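Possible HxlR family transcriptional factor (Thermoplasma volcanium, PDB 3DF8) probably binds DNA and regulates transcription as a winged helix-turn-helix protein of the HxlR family. Local coordinates at residues A[27-32]-A[65-70]; A[33-38]-A[46-51]. All coordinates share one frame; numbering follows the deposited sequence. Where two conformers were deposited one is given.

Contact 1: residues A[27-32]-A[65-70]; sequences KYTMLI and KDLIDS. With ACT (acetate ion), chain C.
Leu67 sets one methyl against each of two side chains on helix 29-36: Leu67 CD1 lies 3.7 Å from Ile32 CG2, and Leu67 CD2 lies 3.8 Å from Thr29 CG2. The fork of the leucine thus spans one turn of the opposing helix, touching positions i and i+3. Leu67 and Thr29 run past each other in opposite directions, methyl beside methyl, whereas Leu67 and Ile32 meet at a slant. Thr29 can offer carbon here because chi1 of -57° places CG2 opposite its own backbone N and swings OG1 away, where the hydroxyl is hydrogen-bonded to the backbone oxygens of Leu23 and Lys26. The backbones stay apart, Thr29 CA and Leu67 CA being 8.4 Å from each other, and 117 Å² of surface is buried in all. Arg63 and Leu60 of helix 57-69 extend the same packing on Ile32.

Away from Leu67, at the start of 27-32, Lys27 lays CG over one face of the Tyr28 ring, 3.5 Å above its plane and toward the rim. Bent at its last torsion, Lys27 NZ donates to acetate O at 2.7 Å and also lies 2.6 Å from acetate OXT, so the amine faces both carboxylate oxygens; the ion probably came from the crystallisation liquor. Three buried residues meeting through methyl carbons alone pack helix 29-36 against the end of helix 57-69, the probable recognition helix, by shape and apolar burial.

Contact 2: residues A[33-38]-A[46-51]; sequences ISVLGN and NDIRSS
Apolar packing centres on Ile48, which uses separate branches for two neighbours on helix 29-36. Ile48 CD1 reaches Leu36 CD2 at 3.7 Å, while Ile48 CG2 stands 4.0 Å from Val35 CG2. With chi1 at -62°, CG2 of the isoleucine lies opposite the backbone N and CG1 beside it, so that CG2 is turned to Val35 and CD1 to Leu36. Val35 CG1 lies 4.1 Å from Ser51 CB, so the two methyls of Val35 touch Ile48 and Ser51, one turn apart. Val35 CA and Ile48 CA come within 6.8 Å. In the winged helix-turn-helix fold of this family, helix 45-50 precedes helix 57-69, the probable DNA-recognition helix; Ile48 also packs on Leu60 of that helix and on Tyr83 of the wing strand 81-85.

Polar links lie beside this apolar patch. One water accepts from Asn38 ND2 at 2.8 Å and donates to Ser51 OG at 3.2 Å, bridging the segments. Ser51 OG in turn donates to Asp47 O at 2.7 Å, tilted 24° from the carbonyl plane. Val35 and Ser51 each have a second conformer, so their details are less certain. The Asn38 amide also bonds to the backbone of Met4 and Arg6 of the second subunit.

Overall arrangement
From the N terminus, the chain first enters contact 1 at 27-32 and passes directly along helix 29-36 into 33-38, the first side of contact 2. A short loop then leads to helix 45-50, where contact 2 closes with only eight residues of sequence separation. The chain goes on through helix 57-69 and returns at 65-70 to close contact 1, 33 residues apart, so the smaller loop sits wholly within the larger. Helix 29-36 is thus shared, tied to two successive helices. The contact centres lie about 11 Å apart, yet the two contacts touch: Leu67 CD2 is 3.9 Å from Ile33 CD1. Residues of both contacts also touch the second subunit.

Contact 1: residues A[27-32]-A[65-70]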
ATOM      1  N   LYS A  27      -9.318  -1.951   0.837  1.00 29.46           N
ATOM      2  CA  LYS A  27      -9.385  -2.983  -0.180  1.00 28.20           C
ATOM      3  C   LYS A  27      -9.659  -2.348  -1.549  1.00 28.47           C
ATOM      4  O   LYS A  27     -10.570  -1.523  -1.674  1.00 27.82           O
ATOM      5  CB  LYS A  27     -10.462  -4.025   0.160  1.00 28.29           C
ATOM      6  CG  LYS A  27     -10.309  -5.263  -0.678  1.00 27.35           C
ATOM      7  CD  LYS A  27     -11.247  -6.402  -0.234  1.00 28.02           C
ATOM      8  CE  LYS A  27     -11.012  -7.614  -1.123  1.00 32.06           C
ATOM      9  NZ  LYS A  27      -9.530  -7.804  -1.359  1.00 36.20           N
ATOM     10  N   TYR A  28      -8.858  -2.736  -2.555  1.00 28.32           N
ATOM     11  CA  TYR A  28      -9.011  -2.302  -3.955  1.00 28.81           C
ATOM     12  C   TYR A  28      -8.407  -0.956  -4.343  1.00 28.80           C
ATOM     13  O   TYR A  28      -8.273  -0.674  -5.522  1.00 29.16           O
ATOM     14  CB  TYR A  28     -10.474  -2.360  -4.417  1.00 29.50           C
ATOM     15  CG  TYR A  28     -11.098  -3.743  -4.321  1.00 28.58           C
ATOM     16  CD1 TYR A  28     -12.131  -3.989  -3.416  1.00 28.14           C
ATOM     17  CD2 TYR A  28     -10.681  -4.790  -5.161  1.00 29.00           C
ATOM     18  CE1 TYR A  28     -12.708  -5.239  -3.337  1.00 26.00           C
ATOM     19  CE2 TYR A  28     -11.263  -6.037  -5.078  1.00 29.83           C
ATOM     20  CZ  TYR A  28     -12.275  -6.252  -4.169  1.00 28.24           C
ATOM     21  OH  TYR A  28     -12.880  -7.484  -4.085  1.00 32.25           O
ATOM     22  N   THR A  29      -8.070  -0.112  -3.375  1.00 29.70           N
ATOM     23  CA  THR A  29      -7.700   1.280  -3.744  1.00 28.91           C
ATOM     24  C   THR A  29      -6.467   1.298  -4.616  1.00 28.79           C
ATOM     25  O   THR A  29      -6.434   1.997  -5.635  1.00 29.77           O
ATOM     26  CB  THR A  29      -7.532   2.189  -2.512  1.00 28.38           C
ATOM     27  OG1 THR A  29      -8.747   2.175  -1.740  1.00 29.94           O
ATOM     28  CG2 THR A  29      -7.216   3.667  -2.946  1.00 29.10           C
HETATM   29  N   MSE A  30      -5.464   0.507  -4.237  1.00 28.10           N
HETATM   30  CA  MSE A  30      -4.215   0.476  -5.021  1.00 29.83           C
HETATM   31  C   MSE A  30      -4.489  -0.118  -6.398  1.00 30.09           C
HETATM   32  O   MSE A  30      -3.940   0.339  -7.421  1.00 30.64           O
HETATM   33  CB  MSE A  30      -3.105  -0.274  -4.282  1.00 28.47           C
HETATM   34  CG  MSE A  30      -2.607   0.488  -3.071  1.00 31.09           C
HETATM   35 SE   MSE A  30      -1.168  -0.458  -2.133  0.70 33.89          SE
HETATM   36  CE  MSE A  30      -2.316  -1.327  -0.788  1.00 34.51           C
ATOM     37  N   LEU A  31      -5.362  -1.112  -6.444  1.00 29.49           N
ATOM     38  CA  LEU A  31      -5.728  -1.711  -7.741  1.00 29.99           C
ATOM     39  C   LEU A  31      -6.499  -0.710  -8.613  1.00 30.67           C
ATOM     40  O   LEU A  31      -6.298  -0.707  -9.837  1.00 29.61           O
ATOM     41  CB  LEU A  31      -6.536  -2.963  -7.544  1.00 28.61           C
ATOM     42  CG  LEU A  31      -5.753  -4.163  -6.980  1.00 27.57           C
ATOM     43  CD1 LEU A  31      -6.760  -5.297  -6.671  1.00 29.53           C
ATOM     44  CD2 LEU A  31      -4.593  -4.558  -7.894  1.00 32.58           C
ATOM     45  N   ILE A  32      -7.389   0.092  -8.017  1.00 29.61           N
ATOM     46  CA  ILE A  32      -8.130   1.123  -8.799  1.00 29.63           C
ATOM     47  C   ILE A  32      -7.117   2.130  -9.399  1.00 29.77           C
ATOM     48  O   ILE A  32      -7.163   2.442 -10.606  1.00 31.22           O
ATOM     49  CB  ILE A  32      -9.178   1.825  -7.945  1.00 30.11           C
ATOM     50  CG1 ILE A  32     -10.316   0.824  -7.605  1.00 28.44           C
ATOM     51  CG2 ILE A  32      -9.712   3.057  -8.693  1.00 28.91           C
ATOM     52  CD1 ILE A  32     -11.259   1.223  -6.398  1.00 31.16           C
ATOM     53  N   LYS A  65     -15.148   7.935  -5.182  1.00 30.75           N
ATOM     54  CA  LYS A  65     -15.509   9.209  -4.545  1.00 30.94           C
ATOM     55  C   LYS A  65     -14.367   9.661  -3.619  1.00 30.64           C
ATOM     56  O   LYS A  65     -14.019  10.853  -3.594  1.00 30.81           O
ATOM     57  CB  LYS A  65     -16.782   9.058  -3.745  1.00 31.13           C
ATOM     58  CG  LYS A  65     -17.122  10.293  -2.956  1.00 33.76           C
ATOM     59  CD  LYS A  65     -18.307  10.058  -2.061  1.00 38.55           C
ATOM     60  CE  LYS A  65     -18.387  11.187  -1.039  1.00 40.18           C
ATOM     61  NZ  LYS A  65     -18.428  12.492  -1.756  1.00 43.76           N
ATOM     62  N   ASP A  66     -13.786   8.718  -2.874  1.00 29.42           N
ATOM     63  CA  ASP A  66     -12.783   9.099  -1.879  1.00 29.50           C
ATOM     64  C   ASP A  66     -11.562   9.552  -2.666  1.00 28.62           C
ATOM     65  O   ASP A  66     -10.851  10.469  -2.239  1.00 28.98           O
ATOM     66  CB  ASP A  66     -12.389   7.929  -0.971  1.00 30.07           C
ATOM     67  CG  ASP A  66     -13.459   7.553   0.026  1.00 34.15           C
ATOM     68  OD1 ASP A  66     -14.334   8.396   0.338  1.00 36.32           O
ATOM     69  OD2 ASP A  66     -13.360   6.393   0.507  1.00 37.95           O
ATOM     70  N   LEU A  67     -11.313   8.869  -3.785  1.00 28.40           N
ATOM     71  CA  LEU A  67     -10.163   9.235  -4.622  1.00 26.03           C
ATOM     72  C   LEU A  67     -10.303  10.609  -5.280  1.00 27.98           C
ATOM     73  O   LEU A  67      -9.316  11.347  -5.419  1.00 28.27           O
ATOM     74  CB  LEU A  67      -9.845   8.154  -5.676  1.00 27.42           C
ATOM     75  CG  LEU A  67      -9.193   6.881  -5.139  1.00 26.45           C
ATOM     76  CD1 LEU A  67      -9.371   5.715  -6.190  1.00 26.39           C
ATOM     77  CD2 LEU A  67      -7.751   7.011  -4.701  1.00 28.59           C
ATOM     78  N   ILE A  68     -11.518  10.928  -5.714  1.00 27.87           N
ATOM     79  CA  ILE A  68     -11.831  12.269  -6.254  1.00 28.22           C
ATOM     80  C   ILE A  68     -11.652  13.315  -5.133  1.00 28.92           C
ATOM     81  O   ILE A  68     -11.003  14.348  -5.319  1.00 28.86           O
ATOM     82  CB  ILE A  68     -13.256  12.296  -6.811  1.00 27.86           C
ATOM     83  CG1 ILE A  68     -13.351  11.430  -8.074  1.00 28.61           C
ATOM     84  CG2 ILE A  68     -13.697  13.766  -7.092  1.00 27.84           C
ATOM     85  CD1 ILE A  68     -14.812  11.224  -8.570  1.00 28.47           C
ATOM     86  N   ASP A  69     -12.219  13.043  -3.970  1.00 28.29           N
ATOM     87  CA  ASP A  69     -12.109  13.968  -2.831  1.00 30.66           C
ATOM     88  C   ASP A  69     -10.649  14.238  -2.425  1.00 30.59           C
ATOM     89  O   ASP A  69     -10.311  15.358  -2.014  1.00 30.51           O
ATOM     90  CB  ASP A  69     -12.954  13.465  -1.666  1.00 31.59           C
ATOM     91  CG  ASP A  69     -14.465  13.553  -1.939  1.00 36.35           C
ATOM     92  OD1 ASP A  69     -14.885  14.129  -2.977  1.00 40.91           O
ATOM     93  OD2 ASP A  69     -15.237  13.052  -1.102  1.00 39.91           O
ATOM     94  N   SER A  70      -9.798  13.220  -2.564  1.00 29.87           N
ATOM     95  CA  SER A  70      -8.383  13.299  -2.202  0.50 30.17           C
ATOM     96  C   SER A  70      -7.504  13.871  -3.314  1.00 30.20           C
ATOM     97  O   SER A  70      -6.297  14.031  -3.126  1.00 30.92           O
ATOM     98  CB  SER A  70      -7.886  11.928  -1.732  0.50 30.09           C
ATOM     99  OG  SER A  70      -8.583  11.550  -0.551  0.50 30.21           O
TER
HETATM  100  C   ACT C 110      -7.109  -6.250  -2.056  1.00 56.93           C
HETATM  101  O   ACT C 110      -7.746  -6.614  -3.076  1.00 56.76           O
HETATM  102  OXT ACT C 110      -7.025  -7.100  -1.132  1.00 56.96           O
HETATM  103  CH3 ACT C 110      -6.505  -4.881  -1.934  1.00 55.77           C

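Contact 2: residues A[33-38]-A[46-51]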
ATOM      1  N   ILE A  33      -6.233   2.664  -8.562  1.00 29.65           N
ATOM      2  CA  ILE A  33      -5.170   3.560  -9.061  1.00 29.78           C
ATOM      3  C   ILE A  33      -4.364   2.919 -10.178  1.00 30.83           C
ATOM      4  O   ILE A  33      -4.082   3.552 -11.178  1.00 31.62           O
ATOM      5  CB  ILE A  33      -4.248   4.056  -7.910  1.00 29.54           C
ATOM      6  CG1 ILE A  33      -5.097   4.901  -6.929  1.00 30.49           C
ATOM      7  CG2 ILE A  33      -2.957   4.757  -8.438  1.00 28.42           C
ATOM      8  CD1 ILE A  33      -4.396   5.241  -5.584  1.00 31.56           C
ATOM      9  N   SER A  34      -3.997   1.651  -9.991  1.00 30.02           N
ATOM     10  CA  SER A  34      -3.207   0.945 -11.010  1.00 29.45           C
ATOM     11  C   SER A  34      -3.963   0.794 -12.342  1.00 28.34           C
ATOM     12  O   SER A  34      -3.412   1.073 -13.445  1.00 29.92           O
ATOM     13  CB  SER A  34      -2.831  -0.419 -10.456  1.00 29.54           C
ATOM     14  OG  SER A  34      -2.106  -0.275  -9.232  1.00 33.14           O
ATOM     15  N   VAL A  35      -5.212   0.363 -12.285  1.00 29.48           N
ATOM     16  CA  VAL A  35      -5.920   0.114 -13.552  0.50 29.47           C
ATOM     17  C   VAL A  35      -6.242   1.436 -14.259  1.00 29.83           C
ATOM     18  O   VAL A  35      -6.303   1.474 -15.473  1.00 29.45           O
ATOM     19  CB  VAL A  35      -7.163  -0.827 -13.428  0.50 29.52           C
ATOM     20  CG1 VAL A  35      -6.740  -2.224 -12.967  0.50 29.61           C
ATOM     21  CG2 VAL A  35      -8.264  -0.227 -12.518  0.50 29.25           C
ATOM     22  N   LEU A  36      -6.437   2.520 -13.492  1.00 29.61           N
ATOM     23  CA  LEU A  36      -6.755   3.818 -14.121  1.00 31.83           C
ATOM     24  C   LEU A  36      -5.619   4.323 -15.009  1.00 32.62           C
ATOM     25  O   LEU A  36      -5.801   5.176 -15.915  1.00 33.33           O
ATOM     26  CB  LEU A  36      -7.178   4.851 -13.063  1.00 31.76           C
ATOM     27  CG  LEU A  36      -8.638   4.809 -12.631  1.00 34.33           C
ATOM     28  CD1 LEU A  36      -8.902   5.696 -11.438  1.00 33.48           C
ATOM     29  CD2 LEU A  36      -9.593   5.156 -13.802  1.00 33.15           C
ATOM     30  N   GLY A  37      -4.432   3.785 -14.763  1.00 32.67           N
ATOM     31  CA  GLY A  37      -3.256   4.091 -15.591  1.00 34.43           C
ATOM     32  C   GLY A  37      -2.913   3.056 -16.655  1.00 34.47           C
ATOM     33  O   GLY A  37      -1.856   3.150 -17.263  1.00 34.99           O
ATOM     34  N   ASN A  38      -3.774   2.056 -16.860  1.00 35.53           N
ATOM     35  CA  ASN A  38      -3.645   1.081 -17.964  1.00 35.74           C
ATOM     36  C   ASN A  38      -4.174   1.660 -19.284  1.00 37.71           C
ATOM     37  O   ASN A  38      -4.739   2.749 -19.295  1.00 38.33           O
ATOM     38  CB  ASN A  38      -4.516  -0.141 -17.719  1.00 35.54           C
ATOM     39  CG  ASN A  38      -3.988  -1.075 -16.648  1.00 32.45           C
ATOM     40  OD1 ASN A  38      -2.848  -0.985 -16.186  1.00 31.30           O
ATOM     41  ND2 ASN A  38      -4.820  -2.025 -16.292  1.00 29.32           N
ATOM     42  N   ASN A  46     -17.738   0.720 -16.026  1.00 30.11           N
ATOM     43  CA  ASN A  46     -17.725  -0.720 -16.343  0.50 30.41           C
ATOM     44  C   ASN A  46     -16.347  -1.227 -16.715  1.00 30.53           C
ATOM     45  O   ASN A  46     -15.977  -2.335 -16.334  1.00 31.41           O
ATOM     46  CB  ASN A  46     -18.701  -1.099 -17.462  0.50 30.92           C
ATOM     47  CG  ASN A  46     -18.746  -2.593 -17.691  0.50 31.12           C
ATOM     48  OD1 ASN A  46     -19.246  -3.337 -16.852  0.50 32.62           O
ATOM     49  ND2 ASN A  46     -18.234  -3.048 -18.834  0.50 32.99           N
ATOM     50  N   ASP A  47     -15.588  -0.415 -17.459  1.00 30.93           N
ATOM     51  CA  ASP A  47     -14.204  -0.764 -17.884  1.00 32.46           C
ATOM     52  C   ASP A  47     -13.339  -1.046 -16.639  1.00 31.87           C
ATOM     53  O   ASP A  47     -12.571  -2.019 -16.577  1.00 30.64           O
ATOM     54  CB  ASP A  47     -13.502   0.403 -18.610  1.00 33.84           C
ATOM     55  CG  ASP A  47     -14.023   0.675 -20.020  1.00 36.73           C
ATOM     56  OD1 ASP A  47     -14.500  -0.288 -20.705  1.00 37.68           O
ATOM     57  OD2 ASP A  47     -13.901   1.876 -20.450  1.00 37.94           O
ATOM     58  N   ILE A  48     -13.446  -0.133 -15.680  1.00 30.43           N
ATOM     59  CA  ILE A  48     -12.685  -0.196 -14.428  1.00 30.48           C
ATOM     60  C   ILE A  48     -13.104  -1.422 -13.625  1.00 30.36           C
ATOM     61  O   ILE A  48     -12.264  -2.230 -13.226  1.00 29.97           O
ATOM     62  CB  ILE A  48     -12.869   1.070 -13.578  1.00 30.17           C
ATOM     63  CG1 ILE A  48     -12.346   2.293 -14.327  1.00 30.92           C
ATOM     64  CG2 ILE A  48     -12.106   0.959 -12.276  1.00 28.80           C
ATOM     65  CD1 ILE A  48     -12.954   3.646 -13.771  1.00 31.00           C
ATOM     66  N   ARG A  49     -14.411  -1.570 -13.408  1.00 29.39           N
ATOM     67  CA  ARG A  49     -14.945  -2.688 -12.627  1.00 30.94           C
ATOM     68  C   ARG A  49     -14.553  -4.048 -13.229  1.00 30.35           C
ATOM     69  O   ARG A  49     -14.126  -4.954 -12.503  1.00 30.44           O
ATOM     70  CB  ARG A  49     -16.476  -2.540 -12.504  1.00 30.61           C
ATOM     71  CG  ARG A  49     -17.198  -3.668 -11.739  1.00 31.60           C
ATOM     72  CD  ARG A  49     -18.743  -3.481 -11.740  1.00 34.32           C
ATOM     73  NE  ARG A  49     -19.272  -3.490 -13.105  1.00 39.66           N
ATOM     74  CZ  ARG A  49     -20.311  -2.775 -13.546  1.00 43.59           C
ATOM     75  NH1 ARG A  49     -20.675  -2.881 -14.813  1.00 45.11           N
ATOM     76  NH2 ARG A  49     -20.989  -1.950 -12.743  1.00 45.51           N
ATOM     77  N   SER A  50     -14.638  -4.163 -14.562  1.00 30.07           N
ATOM     78  CA  SER A  50     -14.295  -5.395 -15.272  1.00 31.54           C
ATOM     79  C   SER A  50     -12.831  -5.762 -15.155  1.00 31.04           C
ATOM     80  O   SER A  50     -12.467  -6.934 -15.282  1.00 30.98           O
ATOM     81  CB  SER A  50     -14.622  -5.237 -16.747  1.00 31.85           C
ATOM     82  OG  SER A  50     -16.020  -5.198 -16.928  1.00 35.55           O
ATOM     83  N   SER A  51     -11.998  -4.748 -14.921  1.00 30.50           N
ATOM     84  CA  SER A  51     -10.552  -4.912 -14.833  0.50 30.66           C
ATOM     85  C   SER A  51     -10.083  -5.339 -13.439  1.00 30.93           C
ATOM     86  O   SER A  51      -8.919  -5.669 -13.252  1.00 31.22           O
ATOM     87  CB  SER A  51      -9.860  -3.605 -15.211  0.50 30.43           C
ATOM     88  OG  SER A  51     -10.159  -3.243 -16.542  0.50 30.15           O
TER
HETATM   89  O   HOH W   1      -7.373  -2.033 -17.555  1.00 36.01           O